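Local coordinates for protein EmGH1 (Erythrobacter marinus, PDB 5Z87) that probably hydrolyses beta-glucosidic bonds as a glycoside hydrolase family 3 enzyme, with related xylosidase or arabinofuranosidase activity possible, at residues A[188-193]-A[236-241]. Numbering follows the deposited sequence.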
loop_
_atom_site.group_PDB
_atom_site.type_symbol
_atom_site.label_atom_id
_atom_site.label_comp_id
_atom_site.label_asym_id
_atom_site.label_seq_id
_atom_site.Cartn_x
_atom_site.Cartn_y
_atom_site.Cartn_z
ATOM N N PRO A 188 7.746 -2.361 -6.768
ATOM C CA PRO A 188 8.879 -2.054 -7.657
ATOM C C PRO A 188 9.272 -0.581 -7.680
ATOM O O PRO A 188 10.308 -0.261 -8.281
ATOM C CB PRO A 188 8.390 -2.533 -9.044
ATOM C CG PRO A 188 6.899 -2.617 -8.944
ATOM C CD PRO A 188 6.577 -2.891 -7.491
ATOM N N ARG A 189 8.500 0.313 -7.047
ATOM C CA ARG A 189 8.934 1.705 -6.905
ATOM C C ARG A 189 10.203 1.808 -6.074
ATOM O O ARG A 189 10.966 2.772 -6.215
ATOM C CB ARG A 189 7.842 2.550 -6.239
ATOM C CG ARG A 189 6.568 2.751 -7.056
ATOM C CD ARG A 189 5.515 3.488 -6.235
ATOM N NE ARG A 189 4.868 2.646 -5.220
ATOM C CZ ARG A 189 3.919 3.087 -4.396
ATOM N NH1 ARG A 189 3.524 4.355 -4.469
ATOM N NH2 ARG A 189 3.372 2.276 -3.494
ATOM N N TRP A 190 10.415 0.842 -5.185
ATOM C CA TRP A 190 11.551 0.815 -4.271
ATOM C C TRP A 190 12.878 0.786 -5.023
ATOM O O TRP A 190 13.127 -0.118 -5.831
ATOM C CB TRP A 190 11.423 -0.416 -3.381
ATOM C CG TRP A 190 12.304 -0.429 -2.158
ATOM C CD1 TRP A 190 12.683 0.637 -1.390
ATOM C CD2 TRP A 190 12.893 -1.585 -1.566
ATOM N NE1 TRP A 190 13.474 0.201 -0.347
ATOM C CE2 TRP A 190 13.605 -1.160 -0.433
ATOM C CE3 TRP A 190 12.876 -2.950 -1.882
ATOM C CZ2 TRP A 190 14.301 -2.051 0.381
ATOM C CZ3 TRP A 190 13.566 -3.827 -1.071
ATOM C CH2 TRP A 190 14.256 -3.376 0.051
ATOM N N GLY A 191 13.731 1.773 -4.745
ATOM C CA GLY A 191 15.030 1.868 -5.394
ATOM C C GLY A 191 15.957 0.690 -5.135
ATOM O O GLY A 191 16.941 0.530 -5.866
ATOM N N ARG A 192 15.656 -0.149 -4.141
ATOM C CA ARG A 192 16.477 -1.303 -3.815
ATOM C C ARG A 192 15.912 -2.603 -4.354
ATOM O O ARG A 192 16.435 -3.675 -4.018
ATOM C CB ARG A 192 16.674 -1.411 -2.298
ATOM C CG ARG A 192 17.269 -0.146 -1.681
ATOM C CD ARG A 192 17.700 -0.370 -0.248
ATOM N NE ARG A 192 18.922 -1.159 -0.187
ATOM C CZ ARG A 192 19.665 -1.325 0.903
ATOM N NH1 ARG A 192 19.304 -0.750 2.037
ATOM N NH2 ARG A 192 20.777 -2.069 0.853
ATOM N N SER A 193 14.856 -2.536 -5.176
ATOM C CA SER A 193 14.268 -3.744 -5.751
ATOM C C SER A 193 15.323 -4.685 -6.345
ATOM O O SER A 193 15.257 -5.907 -6.149
ATOM C CB SER A 193 13.241 -3.368 -6.823
ATOM O OG SER A 193 12.187 -2.589 -6.282
ATOM N N ALA A 236 12.801 -7.381 9.531
ATOM C CA ALA A 236 12.125 -8.174 8.503
ATOM C C ALA A 236 11.013 -7.292 7.944
ATOM O O ALA A 236 10.406 -6.523 8.697
ATOM C CB ALA A 236 11.543 -9.470 9.074
ATOM N N GLY A 237 10.745 -7.394 6.642
ATOM C CA GLY A 237 9.726 -6.585 5.990
ATOM C C GLY A 237 10.223 -5.303 5.354
ATOM O O GLY A 237 9.407 -4.448 4.997
ATOM N N TYR A 238 11.535 -5.147 5.195
ATOM C CA TYR A 238 12.085 -3.893 4.698
ATOM C C TYR A 238 11.558 -3.555 3.302
ATOM O O TYR A 238 11.371 -2.375 2.977
ATOM C CB TYR A 238 13.609 -4.001 4.747
ATOM C CG TYR A 238 14.413 -2.809 4.302
ATOM C CD1 TYR A 238 14.051 -1.513 4.647
ATOM C CD2 TYR A 238 15.593 -2.997 3.576
ATOM C CE1 TYR A 238 14.829 -0.421 4.238
ATOM C CE2 TYR A 238 16.370 -1.932 3.178
ATOM C CZ TYR A 238 15.987 -0.647 3.498
ATOM O OH TYR A 238 16.776 0.401 3.075
ATOM N N GLY A 239 11.242 -4.569 2.492
ATOM C CA GLY A 239 10.772 -4.336 1.136
ATOM C C GLY A 239 9.349 -3.810 1.031
ATOM O O GLY A 239 8.961 -3.325 -0.041
ATOM N N GLN A 240 8.569 -3.878 2.113
ATOM C CA GLN A 240 7.154 -3.530 2.060
ATOM C C GLN A 240 6.894 -2.081 2.452
ATOM O O GLN A 240 5.736 -1.714 2.673
ATOM C CB GLN A 240 6.336 -4.486 2.949
ATOM C CG GLN A 240 6.177 -5.902 2.383
ATOM C CD GLN A 240 7.528 -6.604 2.131
ATOM O OE1 GLN A 240 8.258 -6.904 3.066
ATOM N NE2 GLN A 240 7.855 -6.854 0.858
ATOM N N GLY A 241 7.937 -1.251 2.546
ATOM C CA GLY A 241 7.735 0.137 2.930
ATOM C C GLY A 241 6.699 0.839 2.066
ATOM O O GLY A 241 6.676 0.645 0.843
#
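Trp190 and Gly239 are the closest backbone neighbours, 7.5 Å between their CA atoms, where segments 188-193 and 236-241 meet. Both are loops of the TIM-barrel-type N-terminal domain, following the parallel strands 176-177 and 229-235. Trp190 to Ser193 form a type I beta turn. Trp190 O accepts from both Ser193 N and Ser193 OG. Residues 238-239 make a short 3-10 segment.

The Trp190 indole is sandwiched between Gly239 and Arg192 CB of its own turn. Gly239 CA sits over one face of its six-membered ring, 3.9 Å from the centroid, a CH-pi contact. Arg192 CB covers the opposite face. With CG anti to the backbone N (chi1 -179°), the Tyr238 ring is carried past the outer edge of the indole. That edge meets its face in a T-shaped pair, planes at 87°, with Trp190 CZ2 3.5 Å from Tyr238 CE2.

Arg192 lines a pocket where its NH2 hydrogen-bonds to O2 of a bound dithiothreitol, probably from the crystallisation liquor. Its NE forms a salt bridge with Glu195 OE1. Its chain bends at chi3, and Arg192 NH1 donates to Tyr238 OH, which lies close to the guanidinium plane, at 3.0 Å with an N-H...O angle of 149°.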